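Local structure of putative cytochrome P450 120 (Synechocystis sp., 2VE3) at residues K123-W135 against Q146-L158. The protein binds heme and retinoic acid and probably acts as a cytochrome P450 monooxygenase, inserting oxygen into its substrate. Residues are numbered along the deposited sequence; the frame is centred on the assembly and turned at random.
Sequences KMDGIVQGYLEQW and QLRRMTFDVAATL
Met150 and Ile127 are the two knobs of an antiparallel helix pair in the cytochrome P450 fold, a compact illustration of how a helical hairpin keeps its apolar atoms inside and its polar groups at the border. Segments 123-135 and 146-158, on helices D and E of the P450 series, run at 159° to each other, their axes coming within 9.8 Å, and are joined by a short link. Met150 sits among Ile127, Val128, Tyr131 and Trp135. The backbone sets its CB over the centre of the Tyr131 ring, 3.8 Å from the centroid, in a CH-pi contact. With CG anti to the backbone N (chi1 -175°), the chain then passes Tyr131 CD1, 3.6 Å from Met150 CG, and SD runs on to within 3.9 Å of Trp135 CH2, making oblique Met-aromatic contacts with both rings. Ile127 answers from the other helix, filling the hole formed by Met150, Asp153, Val154 and Thr157; its CG2 presses on Val154 CG2 at 3.6 Å and its CD1 meets Thr157 tip to tip. Farther along, Met124 CE closes on Leu158 CD1 at 3.7 Å, and helix 394-411 covers Met124 through Leu399. Toward the polar border, Tyr131 OH donates to Asp153 OD2 at 2.6 Å, arriving from above the carboxylate plane, and Asp153 OD2 lies in the plane of the Tyr131 ring, at its edge. A leucine here, with neither hydroxyl nor ring, would probably leave Asp153 OD2 without its partner across the contact and Met150 CB without the flat surface it packs on. Thr157 OG1 turns back to its own helix and shares Asp153 O with Thr157 N. At the other end of the contact, the Trp135 indole gives NE1 to Gln146 OE1, 2.9 Å away and almost in the ring plane, in a nearly straight hydrogen bond, the N-H...O angle 167°.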
ATOM      1  N   LYS A 123      12.610 -15.212  -9.659  1.00 32.71           N
ATOM      2  CA  LYS A 123      12.211 -15.683  -8.327  1.00 32.02           C
ATOM      3  C   LYS A 123      10.761 -15.347  -8.048  1.00 31.30           C
ATOM      4  O   LYS A 123      10.053 -16.136  -7.417  1.00 30.71           O
ATOM      5  CB  LYS A 123      13.077 -15.089  -7.202  1.00 32.16           C
ATOM      6  CG  LYS A 123      14.495 -15.655  -7.048  1.00 32.24           C
ATOM      7  CD  LYS A 123      15.423 -15.016  -8.065  1.00 32.84           C
ATOM      8  CE  LYS A 123      15.199 -13.506  -8.130  1.00 32.17           C
ATOM      9  NZ  LYS A 123      15.215 -13.011  -9.522  1.00 31.41           N
ATOM     10  N   MET A 124      10.334 -14.168  -8.503  1.00 30.95           N
ATOM     11  CA  MET A 124       8.952 -13.729  -8.308  1.00 31.30           C
ATOM     12  C   MET A 124       7.975 -14.626  -9.049  1.00 30.10           C
ATOM     13  O   MET A 124       6.982 -15.040  -8.487  1.00 29.81           O
ATOM     14  CB  MET A 124       8.736 -12.274  -8.734  1.00 31.23           C
ATOM     15  CG  MET A 124       7.323 -11.779  -8.399  1.00 31.84           C
ATOM     16  SD  MET A 124       6.901 -10.172  -9.076  1.00 33.57           S
ATOM     17  CE  MET A 124       8.017  -9.102  -8.169  1.00 32.35           C
ATOM     18  N   ASP A 125       8.278 -14.916 -10.309  1.00 29.79           N
ATOM     19  CA  ASP A 125       7.449 -15.786 -11.136  1.00 29.77           C
ATOM     20  C   ASP A 125       7.441 -17.229 -10.622  1.00 29.09           C
ATOM     21  O   ASP A 125       6.429 -17.921 -10.720  1.00 28.35           O
ATOM     22  CB  ASP A 125       7.919 -15.726 -12.593  1.00 30.24           C
ATOM     23  CG  ASP A 125       6.985 -16.462 -13.548  1.00 31.63           C
ATOM     24  OD1 ASP A 125       5.749 -16.407 -13.358  1.00 34.59           O
ATOM     25  OD2 ASP A 125       7.491 -17.086 -14.501  1.00 32.36           O
ATOM     26  N   GLY A 126       8.577 -17.669 -10.079  1.00 28.65           N
ATOM     27  CA  GLY A 126       8.697 -18.992  -9.476  1.00 27.87           C
ATOM     28  C   GLY A 126       7.847 -19.130  -8.221  1.00 27.80           C
ATOM     29  O   GLY A 126       7.220 -20.168  -8.007  1.00 27.04           O
ATOM     30  N   ILE A 127       7.826 -18.087  -7.388  1.00 27.81           N
ATOM     31  CA  ILE A 127       6.966 -18.086  -6.195  1.00 27.94           C
ATOM     32  C   ILE A 127       5.497 -18.043  -6.630  1.00 27.87           C
ATOM     33  O   ILE A 127       4.662 -18.783  -6.101  1.00 27.30           O
ATOM     34  CB  ILE A 127       7.283 -16.910  -5.218  1.00 27.78           C
ATOM     35  CG1 ILE A 127       8.667 -17.084  -4.585  1.00 29.16           C
ATOM     36  CG2 ILE A 127       6.228 -16.813  -4.107  1.00 27.50           C
ATOM     37  CD1 ILE A 127       9.345 -15.772  -4.166  1.00 28.42           C
ATOM     38  N   VAL A 128       5.204 -17.191  -7.618  1.00 28.21           N
ATOM     39  CA  VAL A 128       3.821 -16.994  -8.102  1.00 28.17           C
ATOM     40  C   VAL A 128       3.175 -18.280  -8.682  1.00 28.47           C
ATOM     41  O   VAL A 128       2.108 -18.705  -8.223  1.00 28.31           O
ATOM     42  CB  VAL A 128       3.699 -15.746  -9.014  1.00 27.77           C
ATOM     43  CG1 VAL A 128       2.381 -15.719  -9.746  1.00 27.13           C
ATOM     44  CG2 VAL A 128       3.808 -14.490  -8.161  1.00 27.30           C
ATOM     45  N   GLN A 129       3.855 -18.901  -9.645  1.00 28.77           N
ATOM     46  CA  GLN A 129       3.420 -20.162 -10.256  1.00 29.32           C
ATOM     47  C   GLN A 129       3.287 -21.307  -9.261  1.00 29.43           C
ATOM     48  O   GLN A 129       2.377 -22.132  -9.377  1.00 29.50           O
ATOM     49  CB  GLN A 129       4.391 -20.596 -11.353  1.00 29.21           C
ATOM     50  CG  GLN A 129       4.513 -19.641 -12.514  1.00 31.02           C
ATOM     51  CD  GLN A 129       3.317 -19.680 -13.434  1.00 32.54           C
ATOM     52  OE1 GLN A 129       2.213 -19.297 -13.049  1.00 32.14           O
ATOM     53  NE2 GLN A 129       3.532 -20.127 -14.667  1.00 33.27           N
ATOM     54  N   GLY A 130       4.204 -21.370  -8.296  1.00 29.37           N
ATOM     55  CA  GLY A 130       4.128 -22.371  -7.238  1.00 29.42           C
ATOM     56  C   GLY A 130       2.788 -22.336  -6.525  1.00 29.72           C
ATOM     57  O   GLY A 130       2.175 -23.375  -6.305  1.00 29.96           O
ATOM     58  N   TYR A 131       2.332 -21.139  -6.165  1.00 29.59           N
ATOM     59  CA  TYR A 131       1.060 -20.981  -5.455  1.00 29.76           C
ATOM     60  C   TYR A 131      -0.147 -21.284  -6.326  1.00 30.08           C
ATOM     61  O   TYR A 131      -1.090 -21.902  -5.855  1.00 30.19           O
ATOM     62  CB  TYR A 131       0.924 -19.577  -4.858  1.00 29.33           C
ATOM     63  CG  TYR A 131       1.598 -19.429  -3.519  1.00 29.50           C
ATOM     64  CD1 TYR A 131       2.920 -18.990  -3.433  1.00 28.85           C
ATOM     65  CD2 TYR A 131       0.926 -19.744  -2.336  1.00 28.34           C
ATOM     66  CE1 TYR A 131       3.546 -18.860  -2.218  1.00 27.13           C
ATOM     67  CE2 TYR A 131       1.557 -19.616  -1.110  1.00 28.45           C
ATOM     68  CZ  TYR A 131       2.868 -19.174  -1.069  1.00 28.19           C
ATOM     69  OH  TYR A 131       3.514 -19.032   0.131  1.00 29.72           O
ATOM     70  N   LEU A 132      -0.115 -20.845  -7.586  1.00 30.59           N
ATOM     71  CA  LEU A 132      -1.211 -21.091  -8.530  1.00 31.11           C
ATOM     72  C   LEU A 132      -1.463 -22.582  -8.721  1.00 31.82           C
ATOM     73  O   LEU A 132      -2.614 -23.031  -8.739  1.00 31.61           O
ATOM     74  CB  LEU A 132      -0.930 -20.413  -9.881  1.00 30.67           C
ATOM     75  CG  LEU A 132      -1.016 -18.885  -9.901  1.00 30.58           C
ATOM     76  CD1 LEU A 132      -0.423 -18.305 -11.165  1.00 28.75           C
ATOM     77  CD2 LEU A 132      -2.454 -18.419  -9.713  1.00 29.55           C
ATOM     78  N   GLU A 133      -0.372 -23.335  -8.848  1.00 33.10           N
ATOM     79  CA  GLU A 133      -0.414 -24.788  -8.956  1.00 34.56           C
ATOM     80  C   GLU A 133      -1.129 -25.431  -7.761  1.00 34.75           C
ATOM     81  O   GLU A 133      -2.024 -26.259  -7.946  1.00 34.91           O
ATOM     82  CB  GLU A 133       1.005 -25.350  -9.132  1.00 34.91           C
ATOM     83  CG  GLU A 133       1.113 -26.863  -8.892  1.00 37.78           C
ATOM     84  CD  GLU A 133       2.237 -27.512  -9.673  1.00 40.80           C
ATOM     85  OE1 GLU A 133       2.269 -27.356 -10.916  1.00 43.00           O
ATOM     86  OE2 GLU A 133       3.076 -28.193  -9.049  1.00 42.16           O
ATOM     87  N   GLN A 134      -0.739 -25.041  -6.548  1.00 35.14           N
ATOM     88  CA  GLN A 134      -1.419 -25.487  -5.335  1.00 35.91           C
ATOM     89  C   GLN A 134      -2.915 -25.141  -5.359  1.00 35.59           C
ATOM     90  O   GLN A 134      -3.755 -26.015  -5.130  1.00 35.72           O
ATOM     91  CB  GLN A 134      -0.750 -24.914  -4.077  1.00 36.25           C
ATOM     92  CG  GLN A 134      -1.319 -25.484  -2.763  1.00 38.53           C
ATOM     93  CD  GLN A 134      -1.346 -24.469  -1.609  1.00 41.49           C
ATOM     94  OE1 GLN A 134      -0.917 -23.319  -1.759  1.00 43.15           O
ATOM     95  NE2 GLN A 134      -1.858 -24.898  -0.450  1.00 41.51           N
ATOM     96  N   TRP A 135      -3.245 -23.880  -5.656  1.00 35.20           N
ATOM     97  CA  TRP A 135      -4.649 -23.428  -5.670  1.00 34.62           C
ATOM     98  C   TRP A 135      -5.489 -24.091  -6.764  1.00 34.63           C
ATOM     99  O   TRP A 135      -6.672 -24.374  -6.560  1.00 34.61           O
ATOM    100  CB  TRP A 135      -4.757 -21.903  -5.782  1.00 33.90           C
ATOM    101  CG  TRP A 135      -4.026 -21.145  -4.711  1.00 33.25           C
ATOM    102  CD1 TRP A 135      -3.846 -21.519  -3.404  1.00 31.99           C
ATOM    103  CD2 TRP A 135      -3.385 -19.874  -4.857  1.00 32.00           C
ATOM    104  NE1 TRP A 135      -3.126 -20.557  -2.733  1.00 32.96           N
ATOM    105  CE2 TRP A 135      -2.825 -19.540  -3.602  1.00 32.07           C
ATOM    106  CE3 TRP A 135      -3.226 -18.984  -5.930  1.00 31.44           C
ATOM    107  CZ2 TRP A 135      -2.123 -18.345  -3.389  1.00 32.22           C
ATOM    108  CZ3 TRP A 135      -2.522 -17.803  -5.717  1.00 32.01           C
ATOM    109  CH2 TRP A 135      -1.978 -17.498  -4.455  1.00 31.83           C
ATOM    110  N   GLN A 146      -4.543 -16.925   1.637  1.00 21.82           N
ATOM    111  CA  GLN A 146      -3.572 -17.469   0.690  1.00 22.33           C
ATOM    112  C   GLN A 146      -2.739 -16.395   0.002  1.00 22.28           C
ATOM    113  O   GLN A 146      -1.532 -16.550  -0.139  1.00 21.91           O
ATOM    114  CB  GLN A 146      -4.270 -18.319  -0.374  1.00 22.65           C
ATOM    115  CG  GLN A 146      -4.800 -19.652   0.135  1.00 24.38           C
ATOM    116  CD  GLN A 146      -3.728 -20.537   0.747  1.00 25.57           C
ATOM    117  OE1 GLN A 146      -2.725 -20.886   0.102  1.00 26.16           O
ATOM    118  NE2 GLN A 146      -3.949 -20.926   1.997  1.00 27.16           N
ATOM    119  N   LEU A 147      -3.400 -15.328  -0.446  1.00 22.92           N
ATOM    120  CA  LEU A 147      -2.722 -14.197  -1.069  1.00 23.65           C
ATOM    121  C   LEU A 147      -1.743 -13.558  -0.088  1.00 23.54           C
ATOM    122  O   LEU A 147      -0.674 -13.135  -0.497  1.00 23.11           O
ATOM    123  CB  LEU A 147      -3.733 -13.165  -1.573  1.00 23.70           C
ATOM    124  CG  LEU A 147      -4.588 -13.603  -2.779  1.00 25.36           C
ATOM    125  CD1 LEU A 147      -5.796 -12.690  -2.905  1.00 26.16           C
ATOM    126  CD2 LEU A 147      -3.793 -13.629  -4.092  1.00 24.52           C
ATOM    127  N   ARG A 148      -2.114 -13.533   1.198  1.00 23.79           N
ATOM    128  CA  ARG A 148      -1.255 -13.029   2.269  1.00 24.62           C
ATOM    129  C   ARG A 148      -0.006 -13.882   2.442  1.00 25.16           C
ATOM    130  O   ARG A 148       1.070 -13.349   2.709  1.00 25.22           O
ATOM    131  CB  ARG A 148      -2.004 -12.933   3.600  1.00 24.64           C
ATOM    132  CG  ARG A 148      -3.025 -11.817   3.650  1.00 24.88           C
ATOM    133  CD  ARG A 148      -3.498 -11.520   5.061  1.00 25.14           C
ATOM    134  NE  ARG A 148      -2.466 -10.862   5.853  1.00 24.91           N
ATOM    135  CZ  ARG A 148      -2.215  -9.557   5.850  1.00 25.71           C
ATOM    136  NH1 ARG A 148      -2.934  -8.737   5.084  1.00 24.19           N
ATOM    137  NH2 ARG A 148      -1.231  -9.071   6.614  1.00 24.90           N
ATOM    138  N   ARG A 149      -0.142 -15.198   2.274  1.00 25.51           N
ATOM    139  CA  ARG A 149       1.025 -16.093   2.359  1.00 25.69           C
ATOM    140  C   ARG A 149       1.974 -15.840   1.199  1.00 24.69           C
ATOM    141  O   ARG A 149       3.170 -15.676   1.410  1.00 24.96           O
ATOM    142  CB  ARG A 149       0.620 -17.567   2.430  1.00 25.87           C
ATOM    143  CG  ARG A 149      -0.140 -17.933   3.710  1.00 29.53           C
ATOM    144  CD  ARG A 149       0.039 -19.407   4.115  1.00 33.62           C
ATOM    145  NE  ARG A 149       0.998 -19.541   5.220  1.00 38.03           N
ATOM    146  CZ  ARG A 149       0.681 -19.484   6.516  1.00 38.43           C
ATOM    147  NH1 ARG A 149      -0.585 -19.305   6.898  1.00 38.86           N
ATOM    148  NH2 ARG A 149       1.630 -19.603   7.435  1.00 37.45           N
ATOM    149  N   MET A 150       1.422 -15.774  -0.011  1.00 24.07           N
ATOM    150  CA  MET A 150       2.194 -15.531  -1.220  1.00 23.29           C
ATOM    151  C   MET A 150       2.944 -14.200  -1.196  1.00 23.10           C
ATOM    152  O   MET A 150       4.158 -14.188  -1.393  1.00 23.01           O
ATOM    153  CB  MET A 150       1.305 -15.605  -2.455  1.00 23.57           C
ATOM    154  CG  MET A 150       2.066 -15.469  -3.789  1.00 23.70           C
ATOM    155  SD  MET A 150       0.998 -15.090  -5.199  1.00 23.19           S
ATOM    156  CE  MET A 150       0.373 -13.491  -4.723  1.00 24.88           C
ATOM    157  N   THR A 151       2.234 -13.092  -0.960  1.00 22.21           N
ATOM    158  CA  THR A 151       2.866 -11.773  -1.071  1.00 22.08           C
ATOM    159  C   THR A 151       3.967 -11.601  -0.035  1.00 22.27           C
ATOM    160  O   THR A 151       4.982 -10.975  -0.332  1.00 22.53           O
ATOM    161  CB  THR A 151       1.891 -10.571  -0.956  1.00 21.70           C
ATOM    162  OG1 THR A 151       1.287 -10.542   0.343  1.00 20.67           O
ATOM    163  CG2 THR A 151       0.838 -10.604  -2.035  1.00 19.65           C
ATOM    164  N   PHE A 152       3.766 -12.141   1.171  1.00 22.69           N
ATOM    165  CA  PHE A 152       4.847 -12.153   2.171  1.00 23.41           C
ATOM    166  C   PHE A 152       6.052 -12.926   1.647  1.00 23.78           C
ATOM    167  O   PHE A 152       7.178 -12.449   1.748  1.00 25.12           O
ATOM    168  CB  PHE A 152       4.418 -12.691   3.549  1.00 23.15           C
ATOM    169  CG  PHE A 152       5.513 -12.578   4.594  1.00 22.95           C
ATOM    170  CD1 PHE A 152       5.873 -11.335   5.105  1.00 22.62           C
ATOM    171  CD2 PHE A 152       6.226 -13.692   5.000  1.00 22.78           C
ATOM    172  CE1 PHE A 152       6.917 -11.213   6.035  1.00 23.23           C
ATOM    173  CE2 PHE A 152       7.261 -13.581   5.928  1.00 22.56           C
ATOM    174  CZ  PHE A 152       7.602 -12.345   6.442  1.00 22.43           C
ATOM    175  N   ASP A 153       5.806 -14.109   1.087  1.00 24.23           N
ATOM    176  CA  ASP A 153       6.850 -14.943   0.496  1.00 24.22           C
ATOM    177  C   ASP A 153       7.671 -14.237  -0.577  1.00 23.65           C
ATOM    178  O   ASP A 153       8.876 -14.426  -0.635  1.00 22.98           O
ATOM    179  CB  ASP A 153       6.257 -16.225  -0.096  1.00 24.77           C
ATOM    180  CG  ASP A 153       6.086 -17.323   0.935  1.00 26.65           C
ATOM    181  OD1 ASP A 153       5.963 -17.003   2.141  1.00 28.06           O
ATOM    182  OD2 ASP A 153       6.066 -18.507   0.531  1.00 27.49           O
ATOM    183  N   VAL A 154       7.010 -13.458  -1.436  1.00 23.10           N
ATOM    184  CA  VAL A 154       7.694 -12.709  -2.494  1.00 22.79           C
ATOM    185  C   VAL A 154       8.575 -11.617  -1.868  1.00 23.49           C
ATOM    186  O   VAL A 154       9.736 -11.446  -2.255  1.00 23.80           O
ATOM    187  CB  VAL A 154       6.690 -12.103  -3.509  1.00 22.72           C
ATOM    188  CG1 VAL A 154       7.373 -11.201  -4.508  1.00 21.76           C
ATOM    189  CG2 VAL A 154       5.956 -13.203  -4.264  1.00 22.00           C
ATOM    190  N   ALA A 155       8.011 -10.904  -0.893  1.00 22.98           N
ATOM    191  CA  ALA A 155       8.668  -9.779  -0.279  1.00 23.43           C
ATOM    192  C   ALA A 155       9.869 -10.252   0.534  1.00 23.88           C
ATOM    193  O   ALA A 155      10.962  -9.702   0.384  1.00 24.14           O
ATOM    194  CB  ALA A 155       7.699  -8.984   0.578  1.00 22.43           C
ATOM    195  N   ALA A 156       9.675 -11.281   1.363  1.00 24.29           N
ATOM    196  CA  ALA A 156      10.783 -11.826   2.167  1.00 25.18           C
ATOM    197  C   ALA A 156      11.890 -12.326   1.248  1.00 25.78           C
ATOM    198  O   ALA A 156      13.065 -12.023   1.455  1.00 26.34           O
ATOM    199  CB  ALA A 156      10.296 -12.927   3.093  1.00 24.47           C
ATOM    200  N   THR A 157      11.495 -13.049   0.203  1.00 26.36           N
ATOM    201  CA  THR A 157      12.430 -13.603  -0.779  1.00 27.43           C
ATOM    202  C   THR A 157      13.252 -12.552  -1.520  1.00 27.82           C
ATOM    203  O   THR A 157      14.480 -12.628  -1.529  1.00 28.32           O
ATOM    204  CB  THR A 157      11.705 -14.521  -1.792  1.00 27.02           C
ATOM    205  OG1 THR A 157      11.142 -15.626  -1.084  1.00 26.52           O
ATOM    206  CG2 THR A 157      12.656 -15.049  -2.883  1.00 27.81           C
ATOM    207  N   LEU A 158      12.580 -11.583  -2.133  1.00 28.30           N
ATOM    208  CA  LEU A 158      13.260 -10.615  -2.997  1.00 28.83           C
ATOM    209  C   LEU A 158      14.021  -9.519  -2.245  1.00 29.52           C
ATOM    210  O   LEU A 158      14.983  -8.957  -2.783  1.00 29.19           O
ATOM    211  CB  LEU A 158      12.281  -9.990  -3.999  1.00 28.65           C
ATOM    212  CG  LEU A 158      11.728 -10.900  -5.103  1.00 28.65           C
ATOM    213  CD1 LEU A 158      10.638 -10.163  -5.834  1.00 29.17           C
ATOM    214  CD2 LEU A 158      12.819 -11.346  -6.092  1.00 28.20           C
TER